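Local structure of Dna-binding protein RAP1 (Saccharomyces cerevisiae, 4BJT) at residues C[70-78]-C[144-153]; C[132-143]-C[155-163]. The protein binds DNA, probably represses or activates transcription and, at telomeres, binds a module of Rif1 through the C-terminal domain described here. One frame throughout, in Å; residues are numbered along the deposited sequence.

Interaction 1 (C[70-78]-C[144-153]); sequences PKIATTDLF and FLNMFKDNVN
Apolar side chains from the loop that runs from helix 56-59 to helix 80-83 pack against helix 140-150 beyond its first turn, with P70, I72, L77 and F78 meeting F144, M147 and F148. P70 lays its ring over one face of F148 in a CH-pi contact, CG standing 3.6 Å from the ring centroid and 19° off the normal. The edge of the same phenyl ring meets CG2 of I72 and CZ of F78, so F148 is gripped from a face and along its rim. The F78 ring turns its own edge to F144, its CZ lying 3.8 Å from F144 CE1. M147 has CG anti to the backbone N (chi1 174°), and its extended chain carries the terminal methyl to the loop, where CE meets L77 CD1 tip to tip at 3.6 Å. A type I turn from P70 to A73 bends the loop here and sets I72 over the end of the helix, within this all-helical Rap1 C-terminal domain. N151, the first residue past the helix, has positive phi; its OD1 is 3.5 Å from I72 CB. Polar groups are bridged by one water, which accepts from I72 N at 3.1 Å and donates to F148 O and N151 OD1. Beyond the helix end, N153 sets CB 4.1 Å from I72 CG1, while its amide oxygen is hydrogen-bonded to Y143 OH. F82 of helix 80-83 stacks on F78 and also touches F148, and F125 of helix 123-132 packs on L77 and M147.

Interaction 2 (C[132-143]-C[155-163]); sequences CLSGDLMVFPRY and PPNVPGIWT
The end of helix 123-132, the connection after it and the first turn of helix 140-150 meet the loop leading to helix 164-171; two direct hydrogen bonds cross, one from each helix. W162 N donates to C132 O at 2.9 Å, a fairly straight bond (162°), and the indole turns its edge to that oxygen. R142 NH1 donates to P159 O, also 2.9 Å away; the acceptor lies in the guanidinium plane, but the nitrogen sits above the carbonyl plane. The bend at chi3 (-62°) turns the guanidinium toward P159 while CD rests 3.5 Å from V158 CG1. D59 and E55 form salt bridges with this guanidinium, so R142 ties the loop to the start of the modelled chain. With an alanine in place of R142, P159 O and the two carboxylates would probably lose this partner and a gap open beside V158. S134 closes the end of helix 123-132 in a Schellman motif, overlapped by a type I' turn from L133 to D136; across from it, a type II turn from V158 to I161 places G160 close to V139, where a CB would be tight. I161 CG1 lies beside L133 CD2 at 3.9 Å, and I161 CD1 reaches Y143 CA at 3.6 Å. P155 puts CD over one face of the Y143 ring, 3.9 Å from its centroid, in a CH-pi contact. One water donates to both L133 O and G160 O. A second water meets S134 OG and, weakly, W162 NE1; R193 donates to that serine oxygen and makes a cation-pi contact with the indole.

Overall arrangement
Both contacts use helix 140-150: its first turn belongs to interaction 2, the rest to interaction 1. Their centres are 14 Å apart, and interaction 2 lies nearer the middle of the chain, 4 Å from its centre against 12 Å. Along the sequence the segments alternate, 70-78, 132-143, 144-153, 155-163, so the two pairings cross. They also touch directly, through the N153-Y143 pair and where N146 packs on P155 and V158. The helix thus joins the loop before helix 80-83 to the one before helix 164-171, while residues 135-138 of interaction 2 reach the bound peptide.

Interaction 1 (C[70-78]-C[144-153])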
loop_
_atom_site.group_PDB
_atom_site.type_symbol
_atom_site.label_atom_id
_atom_site.label_comp_id
_atom_site.label_asym_id
_atom_site.label_seq_id
_atom_site.Cartn_x
_atom_site.Cartn_y
_atom_site.Cartn_z
ATOM N N PRO C 70 -15.890 4.226 3.948
ATOM C CA PRO C 70 -15.306 4.510 5.249
ATOM C C PRO C 70 -15.047 5.993 5.439
ATOM O O PRO C 70 -14.807 6.681 4.459
ATOM C CB PRO C 70 -13.991 3.723 5.250
ATOM C CG PRO C 70 -13.763 3.293 3.928
ATOM C CD PRO C 70 -14.977 3.452 3.083
ATOM N N LYS C 71 -15.076 6.478 6.691
ATOM C CA LYS C 71 -14.859 7.897 6.999
ATOM C C LYS C 71 -13.544 8.450 6.438
ATOM O O LYS C 71 -13.487 9.594 5.973
ATOM C CB LYS C 71 -14.945 8.145 8.518
ATOM C CG LYS C 71 -15.052 9.615 8.910
ATOM C CD LYS C 71 -14.921 9.845 10.429
ATOM C CE LYS C 71 -15.897 9.049 11.271
ATOM N NZ LYS C 71 -15.869 9.465 12.699
ATOM N N ILE C 72 -12.492 7.636 6.450
ATOM C CA ILE C 72 -11.185 8.082 5.955
ATOM C C ILE C 72 -11.162 8.261 4.425
ATOM O O ILE C 72 -10.239 8.886 3.902
ATOM C CB ILE C 72 -10.102 7.072 6.397
ATOM C CG1 ILE C 72 -8.660 7.638 6.288
ATOM C CG2 ILE C 72 -10.238 5.735 5.656
ATOM C CD1 ILE C 72 -8.352 8.789 7.193
ATOM N N ALA C 73 -12.138 7.659 3.712
ATOM C CA ALA C 73 -12.154 7.701 2.246
ATOM C C ALA C 73 -12.833 8.963 1.787
ATOM O O ALA C 73 -14.044 8.995 1.615
ATOM C CB ALA C 73 -12.858 6.468 1.675
ATOM N N THR C 74 -12.065 10.031 1.644
ATOM C CA THR C 74 -12.570 11.331 1.284
ATOM C C THR C 74 -12.434 11.596 -0.211
ATOM O O THR C 74 -11.669 10.914 -0.898
ATOM C CB THR C 74 -11.798 12.388 2.082
ATOM O OG1 THR C 74 -10.415 12.170 1.839
ATOM C CG2 THR C 74 -12.009 12.247 3.572
ATOM N N THR C 75 -13.125 12.647 -0.695
ATOM C CA THR C 75 -13.063 13.030 -2.119
ATOM C C THR C 75 -11.707 13.591 -2.527
ATOM O O THR C 75 -11.455 13.692 -3.732
ATOM C CB THR C 75 -14.206 13.962 -2.510
ATOM O OG1 THR C 75 -14.067 15.210 -1.807
ATOM C CG2 THR C 75 -15.575 13.343 -2.275
ATOM N N ASP C 76 -10.811 13.929 -1.576
ATOM C CA ASP C 76 -9.470 14.334 -2.001
ATOM C C ASP C 76 -8.599 13.140 -2.340
ATOM O O ASP C 76 -7.560 13.341 -2.960
ATOM C CB ASP C 76 -8.748 15.228 -1.000
ATOM C CG ASP C 76 -8.481 14.566 0.282
ATOM O OD1 ASP C 76 -9.430 14.144 0.903
ATOM O OD2 ASP C 76 -7.290 14.443 0.653
ATOM N N LEU C 77 -9.009 11.910 -1.947
ATOM C CA LEU C 77 -8.274 10.674 -2.224
ATOM C C LEU C 77 -8.927 9.782 -3.284
ATOM O O LEU C 77 -8.229 9.067 -3.995
ATOM C CB LEU C 77 -8.158 9.869 -0.935
ATOM C CG LEU C 77 -7.404 10.547 0.214
ATOM C CD1 LEU C 77 -7.480 9.681 1.463
ATOM C CD2 LEU C 77 -5.968 10.810 -0.155
ATOM N N PHE C 78 -10.262 9.842 -3.385
ATOM C CA PHE C 78 -11.043 8.980 -4.267
ATOM C C PHE C 78 -11.942 9.756 -5.175
ATOM O O PHE C 78 -12.459 10.824 -4.814
ATOM C CB PHE C 78 -11.884 8.031 -3.429
ATOM C CG PHE C 78 -11.069 7.090 -2.575
ATOM C CD1 PHE C 78 -10.596 5.898 -3.090
ATOM C CD2 PHE C 78 -10.783 7.399 -1.257
ATOM C CE1 PHE C 78 -9.903 5.000 -2.284
ATOM C CE2 PHE C 78 -10.021 6.538 -0.472
ATOM C CZ PHE C 78 -9.604 5.332 -0.982
ATOM N N PHE C 144 -5.309 -0.695 1.901
ATOM C CA PHE C 144 -6.704 -0.204 2.028
ATOM C C PHE C 144 -7.455 -0.831 3.184
ATOM O O PHE C 144 -8.161 -0.119 3.893
ATOM C CB PHE C 144 -7.470 -0.390 0.716
ATOM C CG PHE C 144 -7.003 0.562 -0.346
ATOM C CD1 PHE C 144 -7.299 1.903 -0.265
ATOM C CD2 PHE C 144 -6.216 0.130 -1.390
ATOM C CE1 PHE C 144 -6.831 2.797 -1.226
ATOM C CE2 PHE C 144 -5.728 1.036 -2.336
ATOM C CZ PHE C 144 -6.046 2.358 -2.245
ATOM N N LEU C 145 -7.321 -2.151 3.415
ATOM C CA LEU C 145 -8.052 -2.746 4.530
ATOM C C LEU C 145 -7.673 -2.102 5.837
ATOM O O LEU C 145 -8.535 -1.857 6.675
ATOM C CB LEU C 145 -7.792 -4.243 4.632
ATOM C CG LEU C 145 -8.407 -5.104 3.533
ATOM C CD1 LEU C 145 -7.740 -6.493 3.490
ATOM C CD2 LEU C 145 -9.923 -5.224 3.714
ATOM N N ASN C 146 -6.361 -1.874 6.053
ATOM C CA ASN C 146 -5.895 -1.306 7.315
ATOM C C ASN C 146 -6.206 0.182 7.413
ATOM O O ASN C 146 -6.613 0.651 8.466
ATOM C CB ASN C 146 -4.424 -1.637 7.546
ATOM C CG ASN C 146 -4.278 -3.095 7.908
ATOM O OD1 ASN C 146 -4.344 -3.461 9.074
ATOM N ND2 ASN C 146 -4.128 -3.936 6.932
ATOM N N MET C 147 -6.084 0.921 6.317
ATOM C CA MET C 147 -6.473 2.326 6.269
ATOM C C MET C 147 -7.934 2.468 6.669
ATOM O O MET C 147 -8.293 3.296 7.505
ATOM C CB MET C 147 -6.265 2.857 4.840
ATOM C CG MET C 147 -6.772 4.298 4.635
ATOM S SD MET C 147 -6.814 4.604 2.857
ATOM C CE MET C 147 -7.526 6.289 2.743
ATOM N N PHE C 148 -8.781 1.665 6.058
ATOM C CA PHE C 148 -10.211 1.745 6.317
ATOM C C PHE C 148 -10.599 1.278 7.709
ATOM O O PHE C 148 -11.434 1.931 8.347
ATOM C CB PHE C 148 -10.990 0.935 5.290
ATOM C CG PHE C 148 -10.866 1.301 3.826
ATOM C CD1 PHE C 148 -10.499 2.581 3.439
ATOM C CD2 PHE C 148 -11.370 0.458 2.849
ATOM C CE1 PHE C 148 -10.489 2.941 2.091
ATOM C CE2 PHE C 148 -11.364 0.826 1.517
ATOM C CZ PHE C 148 -10.979 2.086 1.156
ATOM N N LYS C 149 -10.024 0.160 8.183
ATOM C CA LYS C 149 -10.363 -0.335 9.517
ATOM C C LYS C 149 -9.895 0.647 10.591
ATOM O O LYS C 149 -10.653 0.924 11.527
ATOM C CB LYS C 149 -9.756 -1.731 9.756
ATOM C CG LYS C 149 -10.264 -2.430 11.023
ATOM C CD LYS C 149 -9.528 -3.743 11.297
ATOM C CE LYS C 149 -9.873 -4.323 12.646
ATOM N NZ LYS C 149 -9.304 -5.684 12.821
ATOM N N ASP C 150 -8.667 1.163 10.470
ATOM C CA ASP C 150 -8.066 2.051 11.469
ATOM C C ASP C 150 -8.512 3.502 11.344
ATOM O O ASP C 150 -8.217 4.285 12.249
ATOM C CB ASP C 150 -6.529 2.010 11.376
ATOM C CG ASP C 150 -5.829 0.664 11.541
ATOM O OD1 ASP C 150 -6.420 -0.245 12.163
ATOM O OD2 ASP C 150 -4.665 0.543 11.078
ATOM N N ASN C 151 -9.118 3.889 10.217
ATOM C CA ASN C 151 -9.505 5.286 9.987
ATOM C C ASN C 151 -8.277 6.207 10.065
ATOM O O ASN C 151 -8.313 7.257 10.703
ATOM C CB ASN C 151 -10.591 5.695 11.011
ATOM C CG ASN C 151 -11.184 7.043 10.772
ATOM O OD1 ASN C 151 -11.147 7.548 9.663
ATOM N ND2 ASN C 151 -11.631 7.706 11.838
ATOM N N VAL C 152 -7.158 5.774 9.453
ATOM C CA VAL C 152 -5.894 6.505 9.480
ATOM C C VAL C 152 -5.212 6.282 8.146
ATOM O O VAL C 152 -5.239 5.166 7.627
ATOM C CB VAL C 152 -5.008 6.042 10.662
ATOM C CG1 VAL C 152 -4.576 4.597 10.467
ATOM C CG2 VAL C 152 -3.789 6.948 10.824
ATOM N N ASN C 153 -4.603 7.317 7.596
ATOM C CA ASN C 153 -3.911 7.227 6.316
ATOM C C ASN C 153 -2.558 7.935 6.391
ATOM O O ASN C 153 -2.533 9.146 6.592
ATOM C CB ASN C 153 -4.753 7.919 5.226
ATOM C CG ASN C 153 -4.065 7.851 3.891
ATOM O OD1 ASN C 153 -3.618 6.778 3.487
ATOM N ND2 ASN C 153 -4.070 8.921 3.141
HETATM O O HOH W 1 -12.330 4.980 8.112
#

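Interaction 2 (C[132-143]-C[155-163])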
loop_
_atom_site.group_PDB
_atom_site.type_symbol
_atom_site.label_atom_id
_atom_site.label_comp_id
_atom_site.label_asym_id
_atom_site.label_seq_id
_atom_site.Cartn_x
_atom_site.Cartn_y
_atom_site.Cartn_z
ATOM N N CYS C 132 5.263 4.026 -0.911
ATOM C CA CYS C 132 5.453 3.555 0.452
ATOM C C CYS C 132 5.424 2.035 0.576
ATOM O O CYS C 132 5.867 1.504 1.598
ATOM C CB CYS C 132 4.491 4.213 1.418
ATOM S SG CYS C 132 2.879 3.446 1.514
ATOM N N LEU C 133 4.959 1.327 -0.483
ATOM C CA LEU C 133 4.997 -0.123 -0.524
ATOM C C LEU C 133 6.308 -0.618 -1.182
ATOM O O LEU C 133 6.434 -1.822 -1.392
ATOM C CB LEU C 133 3.817 -0.696 -1.323
ATOM C CG LEU C 133 2.419 -0.365 -0.796
ATOM C CD1 LEU C 133 1.350 -1.070 -1.612
ATOM C CD2 LEU C 133 2.286 -0.600 0.653
ATOM N N SER C 134 7.215 0.279 -1.570
ATOM C CA SER C 134 8.441 -0.092 -2.315
ATOM C C SER C 134 8.074 -0.860 -3.609
ATOM O O SER C 134 8.806 -1.761 -4.020
ATOM C CB SER C 134 9.402 -0.915 -1.451
ATOM O OG SER C 134 9.758 -0.252 -0.256
ATOM N N GLY C 135 6.935 -0.509 -4.208
ATOM C CA GLY C 135 6.444 -1.113 -5.440
ATOM C C GLY C 135 5.883 -2.518 -5.334
ATOM O O GLY C 135 5.653 -3.144 -6.366
ATOM N N ASP C 136 5.613 -3.019 -4.109
ATOM C CA ASP C 136 5.132 -4.393 -3.927
ATOM C C ASP C 136 3.628 -4.393 -4.049
ATOM O O ASP C 136 2.911 -4.096 -3.076
ATOM C CB ASP C 136 5.579 -4.946 -2.581
ATOM C CG ASP C 136 5.292 -6.436 -2.419
ATOM O OD1 ASP C 136 4.558 -6.998 -3.260
ATOM O OD2 ASP C 136 5.800 -7.042 -1.455
ATOM N N LEU C 137 3.131 -4.722 -5.248
ATOM C CA LEU C 137 1.688 -4.698 -5.537
ATOM C C LEU C 137 0.876 -5.586 -4.634
ATOM O O LEU C 137 -0.302 -5.280 -4.409
ATOM C CB LEU C 137 1.366 -5.135 -6.976
ATOM C CG LEU C 137 1.949 -4.374 -8.126
ATOM C CD1 LEU C 137 1.193 -4.701 -9.389
ATOM C CD2 LEU C 137 1.953 -2.907 -7.881
ATOM N N MET C 138 1.469 -6.662 -4.116
ATOM C CA MET C 138 0.763 -7.609 -3.244
ATOM C C MET C 138 0.337 -6.994 -1.917
ATOM O O MET C 138 -0.497 -7.590 -1.237
ATOM C CB MET C 138 1.633 -8.856 -2.973
ATOM C CG MET C 138 2.015 -9.633 -4.232
ATOM S SD MET C 138 0.632 -10.515 -5.019
ATOM C CE MET C 138 -0.110 -9.186 -6.086
ATOM N N VAL C 139 0.925 -5.845 -1.522
ATOM C CA VAL C 139 0.599 -5.172 -0.269
ATOM C C VAL C 139 -0.507 -4.086 -0.503
ATOM O O VAL C 139 -0.991 -3.504 0.462
ATOM C CB VAL C 139 1.906 -4.642 0.386
ATOM C CG1 VAL C 139 1.644 -4.067 1.765
ATOM C CG2 VAL C 139 2.959 -5.755 0.487
ATOM N N PHE C 140 -0.957 -3.831 -1.765
ATOM C CA PHE C 140 -2.034 -2.835 -2.007
ATOM C C PHE C 140 -3.297 -3.148 -1.240
ATOM O O PHE C 140 -3.867 -2.273 -0.575
ATOM C CB PHE C 140 -2.393 -2.730 -3.492
ATOM C CG PHE C 140 -2.007 -1.428 -4.107
ATOM C CD1 PHE C 140 -2.781 -0.314 -3.927
ATOM C CD2 PHE C 140 -0.867 -1.321 -4.867
ATOM C CE1 PHE C 140 -2.435 0.904 -4.517
ATOM C CE2 PHE C 140 -0.502 -0.101 -5.416
ATOM C CZ PHE C 140 -1.311 0.995 -5.262
ATOM N N PRO C 141 -3.812 -4.389 -1.292
ATOM C CA PRO C 141 -5.049 -4.674 -0.539
ATOM C C PRO C 141 -4.897 -4.441 0.961
ATOM O O PRO C 141 -5.764 -3.863 1.613
ATOM C CB PRO C 141 -5.347 -6.131 -0.892
ATOM C CG PRO C 141 -4.703 -6.312 -2.228
ATOM C CD PRO C 141 -3.402 -5.551 -2.087
ATOM N N ARG C 142 -3.747 -4.833 1.499
ATOM C CA ARG C 142 -3.433 -4.640 2.893
ATOM C C ARG C 142 -3.506 -3.148 3.257
ATOM O O ARG C 142 -3.966 -2.782 4.337
ATOM C CB ARG C 142 -1.986 -5.157 3.127
ATOM C CG ARG C 142 -1.620 -5.165 4.550
ATOM C CD ARG C 142 -0.212 -5.723 4.776
ATOM N NE ARG C 142 -0.103 -7.114 4.345
ATOM C CZ ARG C 142 0.990 -7.867 4.508
ATOM N NH1 ARG C 142 2.094 -7.343 5.012
ATOM N NH2 ARG C 142 0.992 -9.142 4.135
ATOM N N TYR C 143 -2.997 -2.290 2.375
ATOM C CA TYR C 143 -2.998 -0.856 2.622
ATOM C C TYR C 143 -4.421 -0.383 2.833
ATOM O O TYR C 143 -4.719 0.242 3.852
ATOM C CB TYR C 143 -2.326 -0.108 1.467
ATOM C CG TYR C 143 -2.138 1.370 1.743
ATOM C CD1 TYR C 143 -3.217 2.252 1.701
ATOM C CD2 TYR C 143 -0.904 1.872 2.138
ATOM C CE1 TYR C 143 -3.057 3.598 1.999
ATOM C CE2 TYR C 143 -0.719 3.232 2.377
ATOM C CZ TYR C 143 -1.795 4.092 2.318
ATOM O OH TYR C 143 -1.559 5.416 2.596
ATOM N N PRO C 155 -1.783 3.710 7.167
ATOM C CA PRO C 155 -1.824 2.877 8.375
ATOM C C PRO C 155 -0.426 2.834 9.014
ATOM O O PRO C 155 0.549 2.534 8.320
ATOM C CB PRO C 155 -2.253 1.507 7.870
ATOM C CG PRO C 155 -2.453 1.612 6.455
ATOM C CD PRO C 155 -2.077 2.939 5.947
ATOM N N PRO C 156 -0.298 3.206 10.297
ATOM C CA PRO C 156 1.038 3.433 10.856
ATOM C C PRO C 156 1.828 2.246 11.355
ATOM O O PRO C 156 3.033 2.413 11.606
ATOM C CB PRO C 156 0.760 4.378 12.019
ATOM C CG PRO C 156 -0.567 4.015 12.468
ATOM C CD PRO C 156 -1.330 3.727 11.213
ATOM N N ASN C 157 1.195 1.079 11.539
ATOM C CA ASN C 157 1.870 -0.074 12.140
ATOM C C ASN C 157 1.559 -1.339 11.380
ATOM O O ASN C 157 1.183 -2.352 11.984
ATOM C CB ASN C 157 1.409 -0.217 13.596
ATOM C CG ASN C 157 1.675 0.989 14.460
ATOM O OD1 ASN C 157 2.823 1.400 14.654
ATOM N ND2 ASN C 157 0.646 1.528 15.067
ATOM N N VAL C 158 1.780 -1.326 10.063
ATOM C CA VAL C 158 1.522 -2.476 9.222
ATOM C C VAL C 158 2.770 -2.920 8.465
ATOM O O VAL C 158 3.356 -2.109 7.726
ATOM C CB VAL C 158 0.401 -2.170 8.218
ATOM C CG1 VAL C 158 0.151 -3.352 7.286
ATOM C CG2 VAL C 158 -0.891 -1.766 8.952
ATOM N N PRO C 159 3.156 -4.210 8.617
ATOM C CA PRO C 159 4.286 -4.742 7.829
ATOM C C PRO C 159 4.115 -4.498 6.327
ATOM O O PRO C 159 3.038 -4.735 5.751
ATOM C CB PRO C 159 4.247 -6.240 8.155
ATOM C CG PRO C 159 3.668 -6.302 9.520
ATOM C CD PRO C 159 2.568 -5.264 9.461
ATOM N N GLY C 160 5.159 -4.004 5.694
ATOM C CA GLY C 160 5.153 -3.697 4.270
ATOM C C GLY C 160 4.760 -2.280 3.915
ATOM O O GLY C 160 4.930 -1.871 2.767
ATOM N N ILE C 161 4.218 -1.513 4.872
ATOM C CA ILE C 161 3.793 -0.140 4.616
ATOM C C ILE C 161 4.755 0.776 5.313
ATOM O O ILE C 161 4.746 0.888 6.536
ATOM C CB ILE C 161 2.324 0.064 5.107
ATOM C CG1 ILE C 161 1.402 -0.977 4.448
ATOM C CG2 ILE C 161 1.871 1.516 4.862
ATOM C CD1 ILE C 161 -0.056 -0.825 4.739
ATOM N N TRP C 162 5.651 1.396 4.530
ATOM C CA TRP C 162 6.677 2.257 5.079
ATOM C C TRP C 162 6.144 3.646 5.381
ATOM O O TRP C 162 5.744 4.366 4.475
ATOM C CB TRP C 162 7.864 2.356 4.108
ATOM C CG TRP C 162 8.647 1.093 4.028
ATOM C CD1 TRP C 162 8.396 0.010 3.245
ATOM C CD2 TRP C 162 9.841 0.794 4.757
ATOM N NE1 TRP C 162 9.339 -0.964 3.471
ATOM C CE2 TRP C 162 10.238 -0.510 4.401
ATOM C CE3 TRP C 162 10.620 1.513 5.663
ATOM C CZ2 TRP C 162 11.378 -1.118 4.934
ATOM C CZ3 TRP C 162 11.763 0.928 6.157
ATOM C CH2 TRP C 162 12.101 -0.394 5.839
ATOM N N THR C 163 6.219 4.054 6.630
ATOM C CA THR C 163 5.828 5.399 7.025
ATOM C C THR C 163 7.039 6.343 6.997
ATOM O O THR C 163 8.197 5.918 6.918
ATOM C CB THR C 163 5.244 5.371 8.424
ATOM O OG1 THR C 163 6.272 4.938 9.310
ATOM C CG2 THR C 163 4.036 4.457 8.526
HETATM O O HOH W 2 6.016 -3.273 0.822
HETATM O O HOH W 3 10.594 -2.449 1.306
#